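Local coordinates for protein nicotinate-nucleotide--dimethylbenzimidazole phosphoribosyltransferase (Thermus thermophilus HB8, PDB 1WX1) that probably catalyses transfer of the phosphoribosyl group of nicotinate mononucleotide to 5,6-dimethylbenzimidazole, giving alpha-ribazole 5'-phosphate for cobalamin biosynthesis, at residues A[53-58]-A[102-107]; A[236-241]-A[263-268]; A[277-282]-A[297-302]. One frame throughout, in Å; residues are numbered along the deposited sequence.

Contact 1. Residues A[53-58]-A[102-107]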
ATOM      1  N   ALA A  53      17.098  17.105   8.107  1.00 12.51           N
ATOM      2  CA  ALA A  53      16.998  17.262   9.550  1.00 13.94           C
ATOM      3  C   ALA A  53      17.496  18.608  10.050  1.00 14.08           C
ATOM      4  O   ALA A  53      18.485  19.144   9.555  1.00 13.72           O
ATOM      5  CB  ALA A  53      17.774  16.141  10.247  1.00 14.27           C
ATOM      6  N   ALA A  54      16.800  19.141  11.047  1.00 14.01           N
ATOM      7  CA  ALA A  54      17.163  20.410  11.654  1.00 15.19           C
ATOM      8  C   ALA A  54      16.361  20.577  12.936  1.00 15.89           C
ATOM      9  O   ALA A  54      15.294  19.982  13.092  1.00 15.49           O
ATOM     10  CB  ALA A  54      16.869  21.565  10.696  1.00 13.67           C
ATOM     11  N   ASP A  55      16.879  21.387  13.850  1.00 16.50           N
ATOM     12  CA  ASP A  55      16.186  21.629  15.100  1.00 16.35           C
ATOM     13  C   ASP A  55      15.369  22.906  15.059  1.00 16.45           C
ATOM     14  O   ASP A  55      15.556  23.746  14.178  1.00 16.83           O
ATOM     15  CB  ASP A  55      17.177  21.621  16.259  1.00 15.59           C
ATOM     16  CG  ASP A  55      17.479  20.211  16.725  1.00 17.52           C
ATOM     17  OD1 ASP A  55      18.658  19.794  16.700  1.00 16.87           O
ATOM     18  OD2 ASP A  55      16.516  19.511  17.104  1.00 16.32           O
ATOM     19  N   HIS A  56      14.458  23.035  16.018  1.00 16.12           N
ATOM     20  CA  HIS A  56      13.543  24.170  16.081  1.00 17.08           C
ATOM     21  C   HIS A  56      13.546  24.889  17.429  1.00 16.81           C
ATOM     22  O   HIS A  56      13.408  24.256  18.476  1.00 16.23           O
ATOM     23  CB  HIS A  56      12.127  23.669  15.784  1.00 14.66           C
ATOM     24  CG  HIS A  56      11.989  23.013  14.448  1.00 17.51           C
ATOM     25  ND1 HIS A  56      11.419  23.643  13.361  1.00 18.70           N
ATOM     26  CD2 HIS A  56      12.379  21.791  14.006  1.00 17.97           C
ATOM     27  CE1 HIS A  56      11.464  22.844  12.313  1.00 20.19           C
ATOM     28  NE2 HIS A  56      12.044  21.711  12.679  1.00 18.94           N
ATOM     29  N   GLY A  57      13.689  26.211  17.396  1.00 16.02           N
ATOM     30  CA  GLY A  57      13.685  26.977  18.628  1.00 17.18           C
ATOM     31  C   GLY A  57      12.321  26.964  19.297  1.00 17.85           C
ATOM     32  O   GLY A  57      12.213  27.205  20.500  1.00 19.19           O
ATOM     33  N   VAL A  58      11.277  26.667  18.528  1.00 15.39           N
ATOM     34  CA  VAL A  58       9.920  26.646  19.070  1.00 15.35           C
ATOM     35  C   VAL A  58       9.703  25.556  20.126  1.00 15.63           C
ATOM     36  O   VAL A  58       8.676  25.542  20.804  1.00 16.36           O
ATOM     37  CB  VAL A  58       8.860  26.523  17.931  1.00 16.14           C
ATOM     38  CG1 VAL A  58       8.797  25.103  17.408  1.00 16.40           C
ATOM     39  CG2 VAL A  58       7.493  26.996  18.431  1.00 17.89           C
ATOM     40  N   GLY A 102      20.493  21.867   9.852  1.00 15.66           N
ATOM     41  CA  GLY A 102      20.355  22.655  11.068  1.00 14.54           C
ATOM     42  C   GLY A 102      20.189  21.927  12.391  1.00 16.31           C
ATOM     43  O   GLY A 102      19.498  22.411  13.292  1.00 16.07           O
ATOM     44  N   VAL A 103      20.816  20.767  12.523  1.00 15.61           N
ATOM     45  CA  VAL A 103      20.726  20.008  13.759  1.00 16.33           C
ATOM     46  C   VAL A 103      21.680  20.606  14.797  1.00 17.43           C
ATOM     47  O   VAL A 103      22.766  21.068  14.452  1.00 16.37           O
ATOM     48  CB  VAL A 103      21.116  18.527  13.525  1.00 19.10           C
ATOM     49  CG1 VAL A 103      21.224  17.805  14.854  1.00 19.52           C
ATOM     50  CG2 VAL A 103      20.063  17.839  12.629  1.00 16.79           C
ATOM     51  N   VAL A 104      21.272  20.622  16.063  1.00 17.43           N
ATOM     52  CA  VAL A 104      22.154  21.131  17.114  1.00 17.70           C
ATOM     53  C   VAL A 104      23.180  20.035  17.413  1.00 17.44           C
ATOM     54  O   VAL A 104      22.814  18.875  17.605  1.00 17.85           O
ATOM     55  CB  VAL A 104      21.373  21.454  18.414  1.00 18.00           C
ATOM     56  CG1 VAL A 104      22.340  21.726  19.556  1.00 18.42           C
ATOM     57  CG2 VAL A 104      20.482  22.665  18.199  1.00 17.50           C
ATOM     58  N   GLY A 105      24.461  20.390  17.437  1.00 19.77           N
ATOM     59  CA  GLY A 105      25.483  19.397  17.730  1.00 19.96           C
ATOM     60  C   GLY A 105      26.220  18.913  16.496  1.00 22.42           C
ATOM     61  O   GLY A 105      25.751  19.091  15.375  1.00 22.42           O
ATOM     62  N   GLU A 106      27.370  18.278  16.698  1.00 23.55           N
ATOM     63  CA  GLU A 106      28.170  17.794  15.577  1.00 24.44           C
ATOM     64  C   GLU A 106      27.836  16.374  15.145  1.00 22.49           C
ATOM     65  O   GLU A 106      27.382  15.551  15.945  1.00 22.55           O
ATOM     66  CB  GLU A 106      29.660  17.870  15.920  1.00 29.35           C
ATOM     67  CG  GLU A 106      30.111  19.223  16.423  1.00 35.43           C
ATOM     68  CD  GLU A 106      31.614  19.298  16.589  1.00 41.15           C
ATOM     69  OE1 GLU A 106      32.219  18.274  16.980  1.00 42.16           O
ATOM     70  OE2 GLU A 106      32.185  20.383  16.339  1.00 44.74           O
ATOM     71  N   LEU A 107      28.074  16.093  13.868  1.00 20.77           N
ATOM     72  CA  LEU A 107      27.822  14.773  13.307  1.00 19.98           C
ATOM     73  C   LEU A 107      29.094  14.287  12.621  1.00 19.79           C
ATOM     74  O   LEU A 107      29.888  15.088  12.141  1.00 19.66           O
ATOM     75  CB  LEU A 107      26.679  14.836  12.286  1.00 16.63           C
ATOM     76  CG  LEU A 107      25.260  15.084  12.816  1.00 19.43           C
ATOM     77  CD1 LEU A 107      24.319  15.391  11.657  1.00 17.13           C
ATOM     78  CD2 LEU A 107      24.773  13.860  13.576  1.00 17.60           C
TER

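Contact 2. Residues A[236-241]-A[263-268]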
ATOM      1  N   ILE A 236      14.583  19.835  -2.265  1.00 12.85           N
ATOM      2  CA  ILE A 236      14.645  18.454  -2.724  1.00 12.90           C
ATOM      3  C   ILE A 236      13.621  18.243  -3.838  1.00 14.77           C
ATOM      4  O   ILE A 236      13.944  17.674  -4.885  1.00 13.63           O
ATOM      5  CB  ILE A 236      14.358  17.478  -1.555  1.00 13.24           C
ATOM      6  CG1 ILE A 236      15.527  17.523  -0.565  1.00 12.12           C
ATOM      7  CG2 ILE A 236      14.123  16.050  -2.084  1.00 11.48           C
ATOM      8  CD1 ILE A 236      15.220  16.881   0.785  1.00 13.63           C
ATOM      9  N   TYR A 237      12.395  18.719  -3.624  1.00 13.58           N
ATOM     10  CA  TYR A 237      11.347  18.554  -4.628  1.00 14.28           C
ATOM     11  C   TYR A 237      11.565  19.406  -5.881  1.00 14.37           C
ATOM     12  O   TYR A 237      11.272  18.962  -6.990  1.00 16.24           O
ATOM     13  CB  TYR A 237       9.968  18.837  -4.010  1.00 13.72           C
ATOM     14  CG  TYR A 237       9.470  17.717  -3.107  1.00 14.54           C
ATOM     15  CD1 TYR A 237       9.097  17.972  -1.787  1.00 14.12           C
ATOM     16  CD2 TYR A 237       9.379  16.405  -3.573  1.00 15.57           C
ATOM     17  CE1 TYR A 237       8.651  16.950  -0.953  1.00 13.66           C
ATOM     18  CE2 TYR A 237       8.931  15.371  -2.743  1.00 15.32           C
ATOM     19  CZ  TYR A 237       8.571  15.655  -1.433  1.00 13.52           C
ATOM     20  OH  TYR A 237       8.164  14.641  -0.598  1.00 14.18           O
ATOM     21  N   LEU A 238      12.084  20.617  -5.713  1.00 15.00           N
ATOM     22  CA  LEU A 238      12.346  21.483  -6.862  1.00 16.34           C
ATOM     23  C   LEU A 238      13.371  20.831  -7.787  1.00 17.67           C
ATOM     24  O   LEU A 238      13.248  20.888  -9.014  1.00 16.23           O
ATOM     25  CB  LEU A 238      12.866  22.849  -6.398  1.00 17.26           C
ATOM     26  CG  LEU A 238      11.849  23.788  -5.742  1.00 17.95           C
ATOM     27  CD1 LEU A 238      12.557  25.031  -5.221  1.00 17.58           C
ATOM     28  CD2 LEU A 238      10.768  24.159  -6.761  1.00 18.82           C
ATOM     29  N   GLU A 239      14.379  20.203  -7.190  1.00 16.55           N
ATOM     30  CA  GLU A 239      15.432  19.539  -7.951  1.00 15.88           C
ATOM     31  C   GLU A 239      14.884  18.291  -8.642  1.00 17.54           C
ATOM     32  O   GLU A 239      15.208  18.018  -9.807  1.00 17.44           O
ATOM     33  CB  GLU A 239      16.587  19.152  -7.020  1.00 16.31           C
ATOM     34  CG  GLU A 239      17.821  18.584  -7.730  1.00 18.69           C
ATOM     35  CD  GLU A 239      18.544  19.615  -8.587  1.00 21.62           C
ATOM     36  OE1 GLU A 239      18.423  20.825  -8.303  1.00 23.69           O
ATOM     37  OE2 GLU A 239      19.255  19.215  -9.535  1.00 23.91           O
ATOM     38  N   GLY A 240      14.067  17.527  -7.918  1.00 16.66           N
ATOM     39  CA  GLY A 240      13.478  16.329  -8.496  1.00 17.11           C
ATOM     40  C   GLY A 240      12.548  16.715  -9.634  1.00 18.06           C
ATOM     41  O   GLY A 240      12.502  16.052 -10.671  1.00 18.53           O
ATOM     42  N   TYR A 241      11.802  17.796  -9.430  1.00 17.28           N
ATOM     43  CA  TYR A 241      10.869  18.307 -10.433  1.00 20.03           C
ATOM     44  C   TYR A 241      11.605  18.631 -11.735  1.00 22.23           C
ATOM     45  O   TYR A 241      11.203  18.207 -12.822  1.00 22.18           O
ATOM     46  CB  TYR A 241      10.183  19.565  -9.891  1.00 20.18           C
ATOM     47  CG  TYR A 241       9.400  20.365 -10.910  1.00 21.87           C
ATOM     48  CD1 TYR A 241       8.403  19.770 -11.681  1.00 23.83           C
ATOM     49  CD2 TYR A 241       9.634  21.729 -11.075  1.00 23.63           C
ATOM     50  CE1 TYR A 241       7.657  20.519 -12.597  1.00 26.80           C
ATOM     51  CE2 TYR A 241       8.896  22.487 -11.983  1.00 27.46           C
ATOM     52  CZ  TYR A 241       7.909  21.876 -12.737  1.00 27.81           C
ATOM     53  OH  TYR A 241       7.172  22.627 -13.625  1.00 32.34           O
ATOM     54  N   LYS A 263       4.591  26.697  -4.431  1.00 20.61           N
ATOM     55  CA  LYS A 263       4.399  28.140  -4.504  1.00 23.40           C
ATOM     56  C   LYS A 263       5.492  28.794  -5.336  1.00 22.79           C
ATOM     57  O   LYS A 263       5.263  29.814  -5.978  1.00 22.92           O
ATOM     58  CB  LYS A 263       4.379  28.751  -3.100  1.00 25.75           C
ATOM     59  CG  LYS A 263       3.164  28.341  -2.294  1.00 31.20           C
ATOM     60  CD  LYS A 263       1.887  28.644  -3.062  1.00 35.52           C
ATOM     61  CE  LYS A 263       0.663  28.090  -2.353  1.00 37.70           C
ATOM     62  NZ  LYS A 263      -0.558  28.319  -3.170  1.00 38.52           N
ATOM     63  N   MET A 264       6.680  28.205  -5.319  1.00 21.19           N
ATOM     64  CA  MET A 264       7.803  28.732  -6.083  1.00 22.27           C
ATOM     65  C   MET A 264       7.761  28.227  -7.529  1.00 22.51           C
ATOM     66  O   MET A 264       8.263  28.887  -8.436  1.00 24.61           O
ATOM     67  CB  MET A 264       9.127  28.307  -5.438  1.00 22.81           C
ATOM     68  CG  MET A 264       9.396  28.923  -4.071  1.00 27.67           C
ATOM     69  SD  MET A 264      10.807  28.141  -3.246  1.00 32.59           S
ATOM     70  CE  MET A 264      12.150  28.813  -4.187  1.00 34.43           C
ATOM     71  N   ALA A 265       7.165  27.053  -7.732  1.00 22.19           N
ATOM     72  CA  ALA A 265       7.074  26.438  -9.057  1.00 21.77           C
ATOM     73  C   ALA A 265       5.715  25.772  -9.249  1.00 22.14           C
ATOM     74  O   ALA A 265       5.548  24.591  -8.954  1.00 20.27           O
ATOM     75  CB  ALA A 265       8.187  25.407  -9.223  1.00 22.79           C
ATOM     76  N   PRO A 266       4.729  26.524  -9.767  1.00 23.43           N
ATOM     77  CA  PRO A 266       3.360  26.057 -10.015  1.00 24.43           C
ATOM     78  C   PRO A 266       3.224  24.694 -10.701  1.00 22.73           C
ATOM     79  O   PRO A 266       2.372  23.886 -10.323  1.00 23.84           O
ATOM     80  CB  PRO A 266       2.764  27.185 -10.855  1.00 25.69           C
ATOM     81  CG  PRO A 266       3.461  28.387 -10.325  1.00 28.34           C
ATOM     82  CD  PRO A 266       4.893  27.913 -10.230  1.00 23.44           C
ATOM     83  N   GLY A 267       4.054  24.441 -11.706  1.00 22.06           N
ATOM     84  CA  GLY A 267       3.972  23.180 -12.427  1.00 22.70           C
ATOM     85  C   GLY A 267       4.450  21.940 -11.685  1.00 22.65           C
ATOM     86  O   GLY A 267       4.219  20.813 -12.132  1.00 20.11           O
ATOM     87  N   LEU A 268       5.098  22.138 -10.544  1.00 21.66           N
ATOM     88  CA  LEU A 268       5.629  21.030  -9.762  1.00 21.18           C
ATOM     89  C   LEU A 268       4.549  20.080  -9.258  1.00 21.47           C
ATOM     90  O   LEU A 268       4.798  18.891  -9.046  1.00 20.42           O
ATOM     91  CB  LEU A 268       6.437  21.588  -8.587  1.00 23.55           C
ATOM     92  CG  LEU A 268       7.106  20.596  -7.636  1.00 24.12           C
ATOM     93  CD1 LEU A 268       8.451  21.168  -7.196  1.00 24.09           C
ATOM     94  CD2 LEU A 268       6.192  20.330  -6.442  1.00 21.22           C
TER
HETATM   95  O   HOH W   1       6.678  25.956 -12.785  1.00 30.12           O

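Contact 3. Residues A[277-282]-A[297-302]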
ATOM      1  N   LEU A 277      -1.778   9.243   3.971  1.00 18.50           N
ATOM      2  CA  LEU A 277      -2.502  10.260   4.718  1.00 19.36           C
ATOM      3  C   LEU A 277      -2.083  10.091   6.171  1.00 19.68           C
ATOM      4  O   LEU A 277      -2.372   9.067   6.795  1.00 19.79           O
ATOM      5  CB  LEU A 277      -4.018  10.071   4.589  1.00 19.37           C
ATOM      6  CG  LEU A 277      -4.848  11.093   5.386  1.00 20.66           C
ATOM      7  CD1 LEU A 277      -4.546  12.505   4.897  1.00 19.31           C
ATOM      8  CD2 LEU A 277      -6.331  10.779   5.243  1.00 23.29           C
ATOM      9  N   SER A 278      -1.379  11.089   6.692  1.00 19.24           N
ATOM     10  CA  SER A 278      -0.908  11.073   8.067  1.00 20.87           C
ATOM     11  C   SER A 278      -2.074  11.280   9.020  1.00 21.31           C
ATOM     12  O   SER A 278      -3.134  11.747   8.613  1.00 19.67           O
ATOM     13  CB  SER A 278       0.118  12.192   8.283  1.00 21.93           C
ATOM     14  OG  SER A 278       0.468  12.305   9.650  1.00 25.86           O
ATOM     15  N   ARG A 279      -1.869  10.925  10.283  1.00 22.78           N
ATOM     16  CA  ARG A 279      -2.894  11.104  11.308  1.00 24.80           C
ATOM     17  C   ARG A 279      -2.955  12.596  11.653  1.00 24.95           C
ATOM     18  O   ARG A 279      -3.934  13.068  12.223  1.00 26.05           O
ATOM     19  CB  ARG A 279      -2.533  10.296  12.559  1.00 25.15           C
ATOM     20  CG  ARG A 279      -3.578  10.308  13.662  1.00 26.08           C
ATOM     21  CD  ARG A 279      -2.999   9.673  14.920  1.00 29.11           C
ATOM     22  NE  ARG A 279      -2.340   8.407  14.612  1.00 27.23           N
ATOM     23  CZ  ARG A 279      -1.393   7.852  15.363  1.00 27.10           C
ATOM     24  NH1 ARG A 279      -0.992   8.450  16.476  1.00 25.99           N
ATOM     25  NH2 ARG A 279      -0.833   6.710  14.987  1.00 24.17           N
ATOM     26  N   GLU A 280      -1.900  13.332  11.311  1.00 25.12           N
ATOM     27  CA  GLU A 280      -1.865  14.768  11.578  1.00 26.38           C
ATOM     28  C   GLU A 280      -3.037  15.427  10.866  1.00 26.19           C
ATOM     29  O   GLU A 280      -3.158  15.350   9.649  1.00 23.75           O
ATOM     30  CB  GLU A 280      -0.549  15.378  11.087  1.00 29.84           C
ATOM     31  CG  GLU A 280       0.584  15.249  12.084  1.00 34.55           C
ATOM     32  CD  GLU A 280       0.447  16.229  13.242  1.00 37.24           C
ATOM     33  OE1 GLU A 280       1.063  15.998  14.305  1.00 40.82           O
ATOM     34  OE2 GLU A 280      -0.270  17.237  13.085  1.00 39.67           O
ATOM     35  N   PRO A 281      -3.916  16.094  11.626  1.00 26.95           N
ATOM     36  CA  PRO A 281      -5.103  16.777  11.098  1.00 26.33           C
ATOM     37  C   PRO A 281      -4.848  17.651   9.871  1.00 24.92           C
ATOM     38  O   PRO A 281      -5.584  17.580   8.884  1.00 25.60           O
ATOM     39  CB  PRO A 281      -5.584  17.602  12.291  1.00 28.10           C
ATOM     40  CG  PRO A 281      -5.169  16.769  13.463  1.00 29.39           C
ATOM     41  CD  PRO A 281      -3.773  16.337  13.073  1.00 27.92           C
ATOM     42  N   GLY A 282      -3.806  18.473   9.936  1.00 21.96           N
ATOM     43  CA  GLY A 282      -3.500  19.364   8.831  1.00 21.60           C
ATOM     44  C   GLY A 282      -3.080  18.727   7.517  1.00 19.98           C
ATOM     45  O   GLY A 282      -3.112  19.384   6.477  1.00 17.95           O
ATOM     46  N   ASP A 297      -3.362   4.652   3.684  1.00 22.11           N
ATOM     47  CA  ASP A 297      -3.984   5.219   4.876  1.00 24.23           C
ATOM     48  C   ASP A 297      -3.802   4.166   5.961  1.00 23.40           C
ATOM     49  O   ASP A 297      -4.666   3.310   6.160  1.00 23.53           O
ATOM     50  CB  ASP A 297      -5.469   5.489   4.664  1.00 27.71           C
ATOM     51  CG  ASP A 297      -6.062   6.326   5.783  1.00 32.80           C
ATOM     52  OD1 ASP A 297      -5.511   6.287   6.903  1.00 33.33           O
ATOM     53  OD2 ASP A 297      -7.077   7.014   5.550  1.00 38.78           O
ATOM     54  N   LEU A 298      -2.667   4.226   6.650  1.00 22.47           N
ATOM     55  CA  LEU A 298      -2.354   3.252   7.685  1.00 22.45           C
ATOM     56  C   LEU A 298      -2.267   3.865   9.077  1.00 21.94           C
ATOM     57  O   LEU A 298      -1.721   3.255   9.993  1.00 21.66           O
ATOM     58  CB  LEU A 298      -1.037   2.554   7.339  1.00 22.67           C
ATOM     59  CG  LEU A 298      -1.018   1.796   6.006  1.00 24.62           C
ATOM     60  CD1 LEU A 298       0.417   1.447   5.633  1.00 25.64           C
ATOM     61  CD2 LEU A 298      -1.877   0.541   6.110  1.00 25.57           C
ATOM     62  N   ASP A 299      -2.808   5.071   9.223  1.00 21.37           N
ATOM     63  CA  ASP A 299      -2.805   5.782  10.497  1.00 23.38           C
ATOM     64  C   ASP A 299      -1.387   6.022  11.010  1.00 22.79           C
ATOM     65  O   ASP A 299      -1.128   5.973  12.215  1.00 23.54           O
ATOM     66  CB  ASP A 299      -3.630   5.003  11.533  1.00 24.37           C
ATOM     67  CG  ASP A 299      -3.786   5.755  12.845  1.00 28.58           C
ATOM     68  OD1 ASP A 299      -4.003   6.984  12.811  1.00 30.10           O
ATOM     69  OD2 ASP A 299      -3.703   5.111  13.913  1.00 32.36           O
ATOM     70  N   LEU A 300      -0.471   6.288  10.085  1.00 21.16           N
ATOM     71  CA  LEU A 300       0.917   6.550  10.441  1.00 21.23           C
ATOM     72  C   LEU A 300       1.050   7.984  10.944  1.00 21.89           C
ATOM     73  O   LEU A 300       0.347   8.883  10.488  1.00 22.57           O
ATOM     74  CB  LEU A 300       1.825   6.349   9.223  1.00 20.98           C
ATOM     75  CG  LEU A 300       1.753   4.984   8.532  1.00 24.10           C
ATOM     76  CD1 LEU A 300       2.672   4.983   7.319  1.00 25.74           C
ATOM     77  CD2 LEU A 300       2.151   3.884   9.504  1.00 22.90           C
ATOM     78  N   ALA A 301       1.956   8.195  11.889  1.00 22.49           N
ATOM     79  CA  ALA A 301       2.177   9.525  12.436  1.00 25.84           C
ATOM     80  C   ALA A 301       3.651   9.680  12.791  1.00 27.37           C
ATOM     81  O   ALA A 301       3.997  10.376  13.741  1.00 31.23           O
ATOM     82  CB  ALA A 301       1.308   9.726  13.677  1.00 25.49           C
ATOM     83  N   LEU A 302       4.520   9.038  12.019  1.00 28.39           N
ATOM     84  CA  LEU A 302       5.953   9.097  12.296  1.00 29.13           C
ATOM     85  C   LEU A 302       6.777  10.105  11.492  1.00 29.17           C
ATOM     86  O   LEU A 302       7.570  10.850  12.068  1.00 31.20           O
ATOM     87  CB  LEU A 302       6.565   7.704  12.129  1.00 30.00           C
ATOM     88  CG  LEU A 302       8.075   7.603  12.341  1.00 30.38           C
ATOM     89  CD1 LEU A 302       8.438   8.092  13.734  1.00 32.90           C
ATOM     90  CD2 LEU A 302       8.512   6.170  12.142  1.00 31.67           C
TER
HETATM   91  O   HOH W   2      -0.995   6.617   6.951  1.00 21.86           O
HETATM   92  O   HOH W   3      -4.047   7.744   8.266  1.00 40.59           O

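Contact 1. Residues A[53-58]-A[102-107]
Ala-54 and Gly-102 form a parallel beta bridge with their CA atoms 3.9 Å apart. It is bracketed by a firm bond from Asp-55 N to Gly-102 O (2.9 Å, nearly straight) and a weak one from Gly-102 N to Ala-53 O (3.4 Å). At Gly-102 the absence of a side chain leaves room for Ala-54 CB, which lies 3.7 Å from Gly-102 CA. The pairing is then carried past the strand end by a side chain: Asp-55 OD1 receives the amide of Val-104 at 2.8 Å, almost linearly and on its anti lone pair. With CG beside its own backbone N (chi1 -83°), the carboxylate of Asp-55 is set across the side chain of Val-104 at about a right angle, and OD2 is hydrogen-bonded to Thr-71 OG1. One residue before Val-104, Val-103 CG2 rests against Ala-53 CB at 3.7 Å. The contact thus joins the C-terminal end of strand 47-54 to the loop leaving strand 94-100, neighbours in the parallel sheet; helix 70-79 packs against Ala-53 and Val-103, while Leu-228 and Glu-229 of helix 228-242 cover Ala-54.

Contact 2. Residues A[236-241]-A[263-268]
Tyr-241, near the end of helix 228-242, lays one face of its ring over the backbone of Leu-268, in the 3-10 segment that follows helix 252-264; the two helices flank strand 247-249 in the chain as part of an alpha/beta fold with a parallel sheet. Leu-268 CA makes a CH-pi contact 3.7 Å from the ring centroid, 18° off the normal and displaced toward the rim. Tyr-241 CG is anti to the backbone N (chi1 168°), which carries the ring toward 263-268. The Leu-268 side chain runs obliquely to that of Tyr-241, its CD1 tucked 3.6 Å from Tyr-241 CB and also near Tyr-237 O. Leu-238 meets Leu-268 at about a right angle and divides its branches: CD2 packs against both Leu-268 CD1 and Ala-265 CB, each at 3.8 Å, whereas CD1 turns to Met-264 CE. Leu-140 of helix 133-152 touches both Leu-238 and Met-264, and His-271 stacks edge-to-face with Tyr-241. Leu-268 N bonds to Ala-265 O, three residues back, as in a 3-10 turn. At the polar end of the ring, a water accepts from Gly-267 N at 3.2 Å and is linked weakly to Tyr-241 OH.

Contact 3. Residues A[277-282]-A[297-302]
A loop-to-loop junction at the subunit interface joins the segment entering helix 281-290 to the segment that leads to Glu-304, the predicted proton acceptor, and then helix 306-321. Arg-279 is the main link. Its amide donates to Leu-300 O at 3.0 Å, while its side chain reaches beyond that point to grip Asp-299 side-on with two nitrogens. NE forms a salt bridge with Asp-299 OD1 at 2.8 Å, approaching from above the carboxylate plane, and NH2 donates to the backbone Asp-299 O at 2.9 Å, nearly along the C=O axis. The guanidinium and carboxylate planes are 41° apart, and the two nitrogens do not share the carboxylate: one acceptor is its OD1, the other the main-chain O. A bend at chi3 (-48°) turns the otherwise extended arginine toward them. Ala-301 CB sits over the centre of one guanidinium face, 3.7 Å from CZ. NH2 also bonds to Arg-21 O of the second subunit. Beside the arginine, Ser-278 OG accepts from Glu-280 N in an ST turn, which shapes the chain where it approaches the helix. At the other end, two waters bridge the segments. Both donate to Leu-277 O; one accepts from the amides of Leu-298 and Leu-300, and the other lies unusually close to Asp-297 OD1. Leu-277 and Asp-297 run side by side, with Leu-277 CD2 3.9 Å from Asp-297 OD2. Leu-298 and Leu-300 pack on Leu-26 and Gly-24 of the second subunit. With two bonds to Asp-299 and one across the interface, the guanidinium is fixed in both position and rotation; the carboxylate probably offsets its charge while two carbonyl oxygens accept from NH2, so one arginine probably couples the loop's conformation to the dimer contact.

The three contacts follow one another along the chain without touching, their centres about 24 to 25 Å apart. Contact 1 is buried and belongs to the sheet, extending strand pairing through main-chain bonds and one carboxylate. Contact 2, partly buried, is almost wholly apolar and joins a helix to a 3-10 segment; contact 3 lies at the surface, where charge and water dominate and the second subunit takes part. Helix 228-242 relates the first two: its start covers residues of 53-58, and its later turns supply 236-241. Contacts 2 and 3 fall on opposite sides of the chain's centre, and the second subunit reaches neither contact 1 nor contact 2.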